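Long-range contacts in VP1 (Merkel cell polyomavirus, PDB 4FMH), which forms the pentameric building block of the viral capsid and, through its outer loops, binds sialylated oligosaccharides at a site required for infection: residues Y46-P54 with P62-Y70; Y155-I166 with K191-W200. All coordinates share one frame; numbering follows the deposited sequence.

Contact 1: residues Y46-P54 with P62-Y70; sequences YTYTYDLQP and PIKENLPAY. With SIA (N-acetyl-alpha-neuraminic acid), chain U.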
loop_
_atom_site.group_PDB
_atom_site.type_symbol
_atom_site.label_atom_id
_atom_site.label_comp_id
_atom_site.label_asym_id
_atom_site.label_seq_id
_atom_site.Cartn_x
_atom_site.Cartn_y
_atom_site.Cartn_z
ATOM N N TYR B 46 13.533 21.142 -21.578
ATOM C CA TYR B 46 13.443 21.680 -20.223
ATOM C C TYR B 46 12.494 20.829 -19.374
ATOM O O TYR B 46 11.363 20.554 -19.780
ATOM C CB TYR B 46 12.955 23.124 -20.288
ATOM C CG TYR B 46 12.686 23.793 -18.967
ATOM C CD1 TYR B 46 13.694 23.929 -18.004
ATOM C CD2 TYR B 46 11.432 24.338 -18.696
ATOM C CE1 TYR B 46 13.445 24.572 -16.791
ATOM C CE2 TYR B 46 11.173 24.978 -17.492
ATOM C CZ TYR B 46 12.182 25.090 -16.546
ATOM O OH TYR B 46 11.918 25.725 -15.360
ATOM N N THR B 47 12.984 20.442 -18.196
ATOM C CA THR B 47 12.321 19.528 -17.230
ATOM C C THR B 47 12.505 18.042 -17.558
ATOM O O THR B 47 11.892 17.180 -16.921
ATOM C CB THR B 47 10.816 19.876 -16.903
ATOM O OG1 THR B 47 9.958 19.407 -17.951
ATOM C CG2 THR B 47 10.616 21.375 -16.683
ATOM N N TYR B 48 13.372 17.761 -18.529
ATOM C CA TYR B 48 13.735 16.395 -18.902
ATOM C C TYR B 48 15.257 16.211 -18.924
ATOM O O TYR B 48 16.027 17.188 -18.879
ATOM C CB TYR B 48 13.181 16.031 -20.291
ATOM C CG TYR B 48 11.681 16.073 -20.429
ATOM C CD1 TYR B 48 10.917 14.911 -20.275
ATOM C CD2 TYR B 48 11.018 17.269 -20.739
ATOM C CE1 TYR B 48 9.532 14.939 -20.407
ATOM C CE2 TYR B 48 9.630 17.304 -20.881
ATOM C CZ TYR B 48 8.902 16.134 -20.707
ATOM O OH TYR B 48 7.536 16.158 -20.837
ATOM N N THR B 49 15.677 14.953 -18.994
ATOM C CA THR B 49 17.048 14.603 -19.323
ATOM C C THR B 49 17.116 14.447 -20.844
ATOM O O THR B 49 16.104 14.610 -21.539
ATOM C CB THR B 49 17.476 13.256 -18.683
ATOM O OG1 THR B 49 16.649 12.196 -19.188
ATOM C CG2 THR B 49 17.378 13.305 -17.166
ATOM N N TYR B 50 18.304 14.138 -21.360
ATOM C CA TYR B 50 18.409 13.572 -22.704
ATOM C C TYR B 50 18.140 12.066 -22.606
ATOM O O TYR B 50 17.569 11.596 -21.617
ATOM C CB TYR B 50 19.779 13.868 -23.343
ATOM C CG TYR B 50 19.946 15.281 -23.878
ATOM C CD1 TYR B 50 18.903 16.213 -23.815
ATOM C CD2 TYR B 50 21.139 15.671 -24.491
ATOM C CE1 TYR B 50 19.055 17.499 -24.323
ATOM C CE2 TYR B 50 21.303 16.953 -25.001
ATOM C CZ TYR B 50 20.260 17.861 -24.912
ATOM O OH TYR B 50 20.423 19.129 -25.419
ATOM N N ASP B 51 18.545 11.304 -23.612
ATOM C CA ASP B 51 18.254 9.873 -23.611
ATOM C C ASP B 51 19.235 9.097 -22.745
ATOM O O ASP B 51 20.452 9.189 -22.918
ATOM C CB ASP B 51 18.197 9.337 -25.044
ATOM C CG ASP B 51 17.156 10.051 -25.882
ATOM O OD1 ASP B 51 17.438 10.341 -27.065
ATOM O OD2 ASP B 51 16.056 10.341 -25.353
ATOM N N LEU B 52 18.687 8.349 -21.796
ATOM C CA LEU B 52 19.489 7.566 -20.866
ATOM C C LEU B 52 19.755 6.182 -21.446
ATOM O O LEU B 52 18.823 5.451 -21.792
ATOM C CB LEU B 52 18.782 7.468 -19.507
ATOM C CG LEU B 52 18.659 8.795 -18.748
ATOM C CD1 LEU B 52 17.452 8.776 -17.820
ATOM C CD2 LEU B 52 19.934 9.129 -17.979
ATOM N N GLN B 53 21.033 5.836 -21.559
ATOM C CA GLN B 53 21.453 4.575 -22.163
ATOM C C GLN B 53 22.716 4.047 -21.500
ATOM O O GLN B 53 23.633 4.823 -21.223
ATOM C CB GLN B 53 21.772 4.763 -23.654
ATOM C CG GLN B 53 20.632 5.228 -24.542
ATOM C CD GLN B 53 20.991 5.148 -26.013
ATOM O OE1 GLN B 53 20.919 4.080 -26.624
ATOM N NE2 GLN B 53 21.384 6.282 -26.588
ATOM N N PRO B 54 22.794 2.723 -21.296
ATOM C CA PRO B 54 24.078 2.106 -20.965
ATOM C C PRO B 54 25.027 2.239 -22.152
ATOM O O PRO B 54 24.634 1.955 -23.281
ATOM C CB PRO B 54 23.725 0.628 -20.765
ATOM C CG PRO B 54 22.245 0.562 -20.712
ATOM C CD PRO B 54 21.729 1.720 -21.470
ATOM N N PRO B 62 28.938 10.018 -18.430
ATOM C CA PRO B 62 27.619 10.641 -18.601
ATOM C C PRO B 62 27.717 12.141 -18.869
ATOM O O PRO B 62 28.608 12.803 -18.331
ATOM C CB PRO B 62 26.930 10.380 -17.254
ATOM C CG PRO B 62 28.035 10.205 -16.280
ATOM C CD PRO B 62 29.170 9.584 -17.039
ATOM N N ILE B 63 26.825 12.661 -19.711
ATOM C CA ILE B 63 26.770 14.101 -19.987
ATOM C C ILE B 63 25.898 14.818 -18.939
ATOM O O ILE B 63 25.024 14.197 -18.311
ATOM C CB ILE B 63 26.232 14.391 -21.410
ATOM C CG1 ILE B 63 24.816 13.800 -21.575
ATOM C CG2 ILE B 63 27.216 13.862 -22.466
ATOM C CD1 ILE B 63 24.136 14.107 -22.913
ATOM N N LYS B 64 26.134 16.118 -18.766
ATOM C CA LYS B 64 25.385 16.949 -17.813
ATOM C C LYS B 64 23.880 16.787 -17.965
ATOM O O LYS B 64 23.147 16.784 -16.970
ATOM C CB LYS B 64 25.695 18.435 -18.016
ATOM C CG LYS B 64 27.084 18.894 -17.644
ATOM C CD LYS B 64 27.171 20.423 -17.749
ATOM C CE LYS B 64 26.730 20.928 -19.126
ATOM N NZ LYS B 64 26.041 22.240 -19.033
ATOM N N GLU B 65 23.427 16.666 -19.214
ATOM C CA GLU B 65 21.995 16.615 -19.520
ATOM C C GLU B 65 21.330 15.336 -19.009
ATOM O O GLU B 65 20.108 15.255 -18.952
ATOM C CB GLU B 65 21.748 16.778 -21.021
ATOM C CG GLU B 65 22.009 18.187 -21.569
ATOM C CD GLU B 65 23.488 18.528 -21.743
ATOM O OE1 GLU B 65 24.344 17.608 -21.762
ATOM O OE2 GLU B 65 23.792 19.734 -21.864
ATOM N N ASN B 66 22.145 14.353 -18.624
ATOM C CA ASN B 66 21.641 13.080 -18.111
ATOM C C ASN B 66 21.791 12.916 -16.602
ATOM O O ASN B 66 21.664 11.803 -16.068
ATOM C CB ASN B 66 22.288 11.913 -18.858
ATOM C CG ASN B 66 21.632 11.651 -20.202
ATOM O OD1 ASN B 66 20.623 12.273 -20.549
ATOM N ND2 ASN B 66 22.203 10.733 -20.968
ATOM N N LEU B 67 22.029 14.037 -15.921
ATOM C CA LEU B 67 22.282 14.038 -14.489
ATOM C C LEU B 67 21.319 14.973 -13.730
ATOM O O LEU B 67 21.687 16.119 -13.404
ATOM C CB LEU B 67 23.756 14.402 -14.219
ATOM C CG LEU B 67 24.816 13.465 -14.835
ATOM C CD1 LEU B 67 26.225 14.060 -14.776
ATOM C CD2 LEU B 67 24.788 12.063 -14.193
ATOM N N PRO B 68 20.076 14.493 -13.454
ATOM C CA PRO B 68 19.146 15.279 -12.638
ATOM C C PRO B 68 19.803 15.689 -11.324
ATOM O O PRO B 68 20.540 14.902 -10.708
ATOM C CB PRO B 68 17.975 14.311 -12.393
ATOM C CG PRO B 68 17.995 13.414 -13.595
ATOM C CD PRO B 68 19.466 13.226 -13.909
ATOM N N ALA B 69 19.556 16.927 -10.922
ATOM C CA ALA B 69 20.213 17.503 -9.762
ATOM C C ALA B 69 19.172 18.096 -8.815
ATOM O O ALA B 69 18.024 18.313 -9.205
ATOM C CB ALA B 69 21.220 18.571 -10.213
ATOM N N TYR B 70 19.577 18.329 -7.568
ATOM C CA TYR B 70 18.708 18.936 -6.571
ATOM C C TYR B 70 18.364 20.373 -6.923
ATOM O O TYR B 70 19.172 21.092 -7.526
ATOM C CB TYR B 70 19.362 18.883 -5.184
ATOM C CG TYR B 70 19.409 17.485 -4.604
ATOM C CD1 TYR B 70 18.280 16.917 -3.995
ATOM C CD2 TYR B 70 20.575 16.720 -4.686
ATOM C CE1 TYR B 70 18.322 15.623 -3.475
ATOM C CE2 TYR B 70 20.625 15.435 -4.177
ATOM C CZ TYR B 70 19.502 14.886 -3.573
ATOM O OH TYR B 70 19.576 13.600 -3.070
HETATM C C1 SIA U . 15.213 9.207 -31.100
HETATM C C2 SIA U . 15.093 10.634 -31.640
HETATM C C3 SIA U . 14.143 11.439 -30.733
HETATM C C4 SIA U . 14.757 11.869 -29.396
HETATM C C5 SIA U . 16.121 12.528 -29.594
HETATM C C6 SIA U . 17.043 11.684 -30.483
HETATM C C7 SIA U . 18.334 12.463 -30.800
HETATM C C8 SIA U . 19.491 11.600 -31.325
HETATM C C9 SIA U . 19.321 11.162 -32.777
HETATM C C10 SIA U . 16.992 14.007 -27.837
HETATM C C11 SIA U . 17.580 14.073 -26.463
HETATM N N5 SIA U . 16.704 12.780 -28.285
HETATM O O1A SIA U . 14.231 8.694 -30.509
HETATM O O1B SIA U . 16.279 8.564 -31.268
HETATM O O4 SIA U . 13.896 12.800 -28.714
HETATM O O6 SIA U . 16.381 11.290 -31.704
HETATM O O7 SIA U . 18.043 13.535 -31.708
HETATM O O8 SIA U . 20.732 12.316 -31.217
HETATM O O9 SIA U . 18.826 9.821 -32.781
HETATM O O10 SIA U . 16.801 15.018 -28.493
#
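Tyr50 lays one face of its ring on the side chain of Glu65, the two running side by side in the same direction. Glu65 CB sits 3.8 Å from the centroid of the Tyr50 ring and only 16° off its normal, a CH-pi contact displaced toward the rim. The Glu65 chain bends at chi2 (76°), CG lying near CE2 and CZ of the ring, and the carboxylate plane ends 21° from the ring plane. The Ile63 side chain runs at about a right angle to that of Tyr50, its CD1 3.7 Å from Tyr50 CD2.

One backbone bond supports this pairing: Tyr50 N donates to Glu65 O at 3.2 Å. Asn66 reaches one residue further, its ND2 giving a 3.0 Å bond to Asp51 O from above the carbonyl plane, while Leu52 CD2 slides past its CB. Both segments belong to the long loop joining strands 11-28 and 71-76 of the jelly roll, and Tyr50 and Asp51 of 46-54 line part of the sialic acid pocket. Asp51 OD1 takes the N5 hydrogen of the bound sialic acid at 2.8 Å, in a nearly straight bond; its OD2 forms a salt bridge with Lys264, which also bonds the sugar. The acetyl methyl C11 of the sialic acid lies obliquely against the Tyr50 ring, 3.7 Å from CD1. Further inward, Thr49 CG2 packs on Pro68 CG.

Contact 2: residues Y155-I166 with K191-W200; sequences YPKTTNGGPITI and KDGNYPIEVW
Ile164 pushes its side chain along the ring of Tyr195, both pointing the same way. Its CB stands over the ring face, 4.2 Å from the centroid of Tyr195, in a CH-pi contact. With chi1 at -66°, CG2 lies anti to the backbone N and reaches the ring, 3.5 Å from Tyr195 CE2, while the CG1 branch carries CD1 out to the tip, 3.4 Å from Tyr195 OH and beside Lys191 NZ. That hydroxyl has its polar partner in Asp190.

The backbone of Ile164 is held at both polar atoms: its N donates to Asn194 O at 2.8 Å, and its O receives Trp200 NE1, also at 2.8 Å, in the plane of the indole and close to straight (166°). Trp200 thus ties the loop ahead of helix 166-170 to the start of strand 200-202, in the three-stranded sheet. Pro163 CB packs on Pro196 CG.

At the Tyr155 end of the contact, Val199 CG2 covers one face of the Tyr155 ring, and Tyr155 OH donates to the anti lone pair of Glu198 OE2 at 2.6 Å, with ring and carboxylate planes almost perpendicular. The other oxygen, Glu198 OE1, bonds His111 of a neighbouring subunit. With both oxygens engaged, the Glu198 carboxylate is fixed in its rotation, and the Tyr155 bond, short and probably to a charged oxygen, links this buried packing to the pentamer interface.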
loop_
_atom_site.group_PDB
_atom_site.type_symbol
_atom_site.label_atom_id
_atom_site.label_comp_id
_atom_site.label_asym_id
_atom_site.label_seq_id
_atom_site.Cartn_x
_atom_site.Cartn_y
_atom_site.Cartn_z
ATOM N N TYR B 155 32.330 11.440 -14.249
ATOM C CA TYR B 155 31.412 12.568 -14.332
ATOM C C TYR B 155 32.124 13.753 -14.990
ATOM O O TYR B 155 33.345 13.860 -14.887
ATOM C CB TYR B 155 30.875 12.930 -12.941
ATOM C CG TYR B 155 29.974 11.851 -12.369
ATOM C CD1 TYR B 155 28.639 11.749 -12.766
ATOM C CD2 TYR B 155 30.463 10.921 -11.448
ATOM C CE1 TYR B 155 27.804 10.742 -12.257
ATOM C CE2 TYR B 155 29.636 9.915 -10.923
ATOM C CZ TYR B 155 28.313 9.832 -11.335
ATOM O OH TYR B 155 27.499 8.834 -10.828
ATOM N N PRO B 156 31.372 14.624 -15.690
ATOM C CA PRO B 156 32.019 15.783 -16.315
ATOM C C PRO B 156 32.702 16.626 -15.251
ATOM O O PRO B 156 32.141 16.828 -14.165
ATOM C CB PRO B 156 30.852 16.552 -16.941
ATOM C CG PRO B 156 29.742 15.546 -17.057
ATOM C CD PRO B 156 29.912 14.635 -15.891
ATOM N N LYS B 157 33.916 17.077 -15.557
ATOM C CA LYS B 157 34.726 17.850 -14.623
ATOM C C LYS B 157 34.067 19.182 -14.281
ATOM O O LYS B 157 33.579 19.888 -15.166
ATOM C CB LYS B 157 36.128 18.086 -15.193
ATOM C CG LYS B 157 37.073 16.886 -15.090
ATOM C CD LYS B 157 37.058 16.029 -16.356
ATOM C CE LYS B 157 37.986 14.818 -16.235
ATOM N NZ LYS B 157 39.415 15.212 -16.057
ATOM N N THR B 158 34.051 19.511 -12.992
ATOM C CA THR B 158 33.497 20.781 -12.507
ATOM C C THR B 158 34.204 21.975 -13.166
ATOM O O THR B 158 33.563 22.950 -13.544
ATOM C CB THR B 158 33.577 20.869 -10.960
ATOM O OG1 THR B 158 32.929 19.727 -10.388
ATOM C CG2 THR B 158 32.910 22.132 -10.433
ATOM N N THR B 159 35.517 21.869 -13.336
ATOM C CA THR B 159 36.307 22.920 -13.993
ATOM C C THR B 159 35.943 23.122 -15.474
ATOM O O THR B 159 36.205 24.185 -16.037
ATOM C CB THR B 159 37.825 22.673 -13.846
ATOM O OG1 THR B 159 38.130 21.329 -14.219
ATOM C CG2 THR B 159 38.272 22.910 -12.411
ATOM N N ASN B 160 35.338 22.103 -16.088
ATOM C CA ASN B 160 34.890 22.180 -17.482
ATOM C C ASN B 160 33.411 22.567 -17.628
ATOM O O ASN B 160 32.833 22.430 -18.705
ATOM C CB ASN B 160 35.149 20.847 -18.206
ATOM C CG ASN B 160 36.630 20.515 -18.329
ATOM O OD1 ASN B 160 37.487 21.399 -18.366
ATOM N ND2 ASN B 160 36.935 19.224 -18.406
ATOM N N GLY B 161 32.804 23.046 -16.544
ATOM C CA GLY B 161 31.380 23.397 -16.538
ATOM C C GLY B 161 30.459 22.313 -15.993
ATOM O O GLY B 161 29.235 22.470 -16.000
ATOM N N GLY B 162 31.046 21.219 -15.512
ATOM C CA GLY B 162 30.274 20.079 -15.010
ATOM C C GLY B 162 29.658 20.301 -13.638
ATOM O O GLY B 162 29.848 21.353 -13.030
ATOM N N PRO B 163 28.912 19.305 -13.136
ATOM C CA PRO B 163 28.332 19.402 -11.797
ATOM C C PRO B 163 29.378 19.146 -10.709
ATOM O O PRO B 163 30.497 18.745 -11.014
ATOM C CB PRO B 163 27.296 18.277 -11.798
ATOM C CG PRO B 163 27.884 17.250 -12.688
ATOM C CD PRO B 163 28.603 18.012 -13.775
ATOM N N ILE B 164 29.008 19.376 -9.453
ATOM C CA ILE B 164 29.873 19.033 -8.330
ATOM C C ILE B 164 29.638 17.577 -7.937
ATOM O O ILE B 164 28.524 17.197 -7.596
ATOM C CB ILE B 164 29.650 19.975 -7.123
ATOM C CG1 ILE B 164 30.096 21.399 -7.487
ATOM C CG2 ILE B 164 30.422 19.470 -5.888
ATOM C CD1 ILE B 164 29.327 22.475 -6.777
ATOM N N THR B 165 30.694 16.770 -7.999
ATOM C CA THR B 165 30.606 15.356 -7.629
ATOM C C THR B 165 31.709 15.005 -6.624
ATOM O O THR B 165 32.405 15.894 -6.133
ATOM C CB THR B 165 30.654 14.423 -8.872
ATOM O OG1 THR B 165 31.906 14.581 -9.549
ATOM C CG2 THR B 165 29.507 14.738 -9.847
ATOM N N ILE B 166 31.846 13.720 -6.302
ATOM C CA ILE B 166 32.772 13.280 -5.261
ATOM C C ILE B 166 34.227 13.634 -5.589
ATOM O O ILE B 166 34.967 14.104 -4.719
ATOM C CB ILE B 166 32.609 11.768 -4.937
ATOM C CG1 ILE B 166 31.200 11.488 -4.384
ATOM C CG2 ILE B 166 33.674 11.307 -3.934
ATOM C CD1 ILE B 166 30.947 10.020 -3.978
ATOM N N LYS B 191 24.082 25.127 -4.283
ATOM C CA LYS B 191 23.961 25.569 -5.668
ATOM C C LYS B 191 22.868 24.796 -6.400
ATOM O O LYS B 191 22.908 23.564 -6.475
ATOM C CB LYS B 191 25.295 25.394 -6.385
ATOM C CG LYS B 191 25.492 26.276 -7.607
ATOM C CD LYS B 191 26.663 25.768 -8.458
ATOM C CE LYS B 191 28.046 26.128 -7.900
ATOM N NZ LYS B 191 28.356 25.624 -6.529
ATOM N N ASP B 192 21.900 25.540 -6.933
ATOM C CA ASP B 192 20.762 24.987 -7.672
ATOM C C ASP B 192 21.229 24.296 -8.946
ATOM O O ASP B 192 22.017 24.854 -9.711
ATOM C CB ASP B 192 19.772 26.115 -7.999
ATOM C CG ASP B 192 18.525 25.629 -8.711
ATOM O OD1 ASP B 192 17.714 24.908 -8.089
ATOM O OD2 ASP B 192 18.336 26.001 -9.890
ATOM N N GLY B 193 20.756 23.069 -9.153
ATOM C CA GLY B 193 21.030 22.323 -10.378
ATOM C C GLY B 193 22.467 21.900 -10.628
ATOM O O GLY B 193 22.846 21.686 -11.781
ATOM N N ASN B 194 23.262 21.753 -9.565
ATOM C CA ASN B 194 24.669 21.354 -9.701
ATOM C C ASN B 194 25.141 20.143 -8.895
ATOM O O ASN B 194 26.282 19.697 -9.048
ATOM C CB ASN B 194 25.596 22.540 -9.429
ATOM C CG ASN B 194 26.121 23.161 -10.698
ATOM O OD1 ASN B 194 27.127 22.709 -11.256
ATOM N ND2 ASN B 194 25.442 24.206 -11.170
ATOM N N TYR B 195 24.273 19.615 -8.040
ATOM C CA TYR B 195 24.617 18.451 -7.247
ATOM C C TYR B 195 23.749 17.295 -7.732
ATOM O O TYR B 195 22.544 17.290 -7.474
ATOM C CB TYR B 195 24.390 18.730 -5.758
ATOM C CG TYR B 195 25.415 19.673 -5.164
ATOM C CD1 TYR B 195 25.227 21.054 -5.200
ATOM C CD2 TYR B 195 26.575 19.180 -4.572
ATOM C CE1 TYR B 195 26.175 21.926 -4.656
ATOM C CE2 TYR B 195 27.531 20.037 -4.026
ATOM C CZ TYR B 195 27.322 21.408 -4.075
ATOM O OH TYR B 195 28.262 22.257 -3.539
ATOM N N PRO B 196 24.345 16.339 -8.479
ATOM C CA PRO B 196 23.528 15.254 -9.040
ATOM C C PRO B 196 22.915 14.363 -7.967
ATOM O O PRO B 196 23.575 13.985 -6.995
ATOM C CB PRO B 196 24.517 14.455 -9.899
ATOM C CG PRO B 196 25.637 15.438 -10.214
ATOM C CD PRO B 196 25.741 16.275 -8.952
ATOM N N ILE B 197 21.646 14.041 -8.169
ATOM C CA ILE B 197 20.908 13.154 -7.295
ATOM C C ILE B 197 21.563 11.766 -7.189
ATOM O O ILE B 197 21.634 11.196 -6.091
ATOM C CB ILE B 197 19.441 13.065 -7.759
ATOM C CG1 ILE B 197 18.766 14.441 -7.607
ATOM C CG2 ILE B 197 18.675 11.961 -7.006
ATOM C CD1 ILE B 197 17.507 14.618 -8.471
ATOM N N GLU B 198 22.065 11.238 -8.311
ATOM C CA GLU B 198 22.666 9.897 -8.315
ATOM C C GLU B 198 24.022 9.849 -7.596
ATOM O O GLU B 198 24.596 8.774 -7.401
ATOM C CB GLU B 198 22.784 9.341 -9.744
ATOM C CG GLU B 198 23.981 9.884 -10.551
ATOM C CD GLU B 198 24.171 9.134 -11.870
ATOM O OE1 GLU B 198 23.170 8.941 -12.589
ATOM O OE2 GLU B 198 25.316 8.741 -12.186
ATOM N N VAL B 199 24.527 11.013 -7.200
ATOM C CA VAL B 199 25.798 11.083 -6.489
ATOM C C VAL B 199 25.611 11.419 -5.005
ATOM O O VAL B 199 26.356 10.924 -4.160
ATOM C CB VAL B 199 26.749 12.125 -7.125
ATOM C CG1 VAL B 199 28.028 12.253 -6.303
ATOM C CG2 VAL B 199 27.070 11.757 -8.567
ATOM N N TRP B 200 24.625 12.268 -4.709
ATOM C CA TRP B 200 24.490 12.893 -3.383
ATOM C C TRP B 200 23.152 12.590 -2.726
ATOM O O TRP B 200 22.095 12.674 -3.366
ATOM C CB TRP B 200 24.622 14.413 -3.496
ATOM C CG TRP B 200 25.920 14.898 -4.063
ATOM C CD1 TRP B 200 26.128 15.410 -5.308
ATOM C CD2 TRP B 200 27.191 14.924 -3.400
ATOM N NE1 TRP B 200 27.451 15.745 -5.470
ATOM C CE2 TRP B 200 28.125 15.467 -4.311
ATOM C CE3 TRP B 200 27.630 14.548 -2.121
ATOM C CZ2 TRP B 200 29.479 15.645 -3.987
ATOM C CZ3 TRP B 200 28.976 14.715 -1.803
ATOM C CH2 TRP B 200 29.883 15.256 -2.737
HETATM O O HOH W 1 26.556 21.469 -14.074
#

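The two contacts follow one another along the chain, contact 1 closing before contact 2 opens, and their centres lie about 12 Å apart on the same side of the chain's centre. They touch directly through the ends of 62-70 and 191-200: Pro68 O probably accepts from Ile197 N, and Tyr70 OH probably bonds Trp200 O. At the other end of 62-70, Pro62 O packs on Pro156 CG. Contact 1 rests on strands 250-263 and 269-287 of the large antiparallel sheet, contact 2 on the small sheet of 142-146, 186-189 and 200-202, though Ile197 also meets strand 250-263. The same neighbouring subunit borders both, so the sialic acid loop is continuous with packing that reaches the pentamer interface.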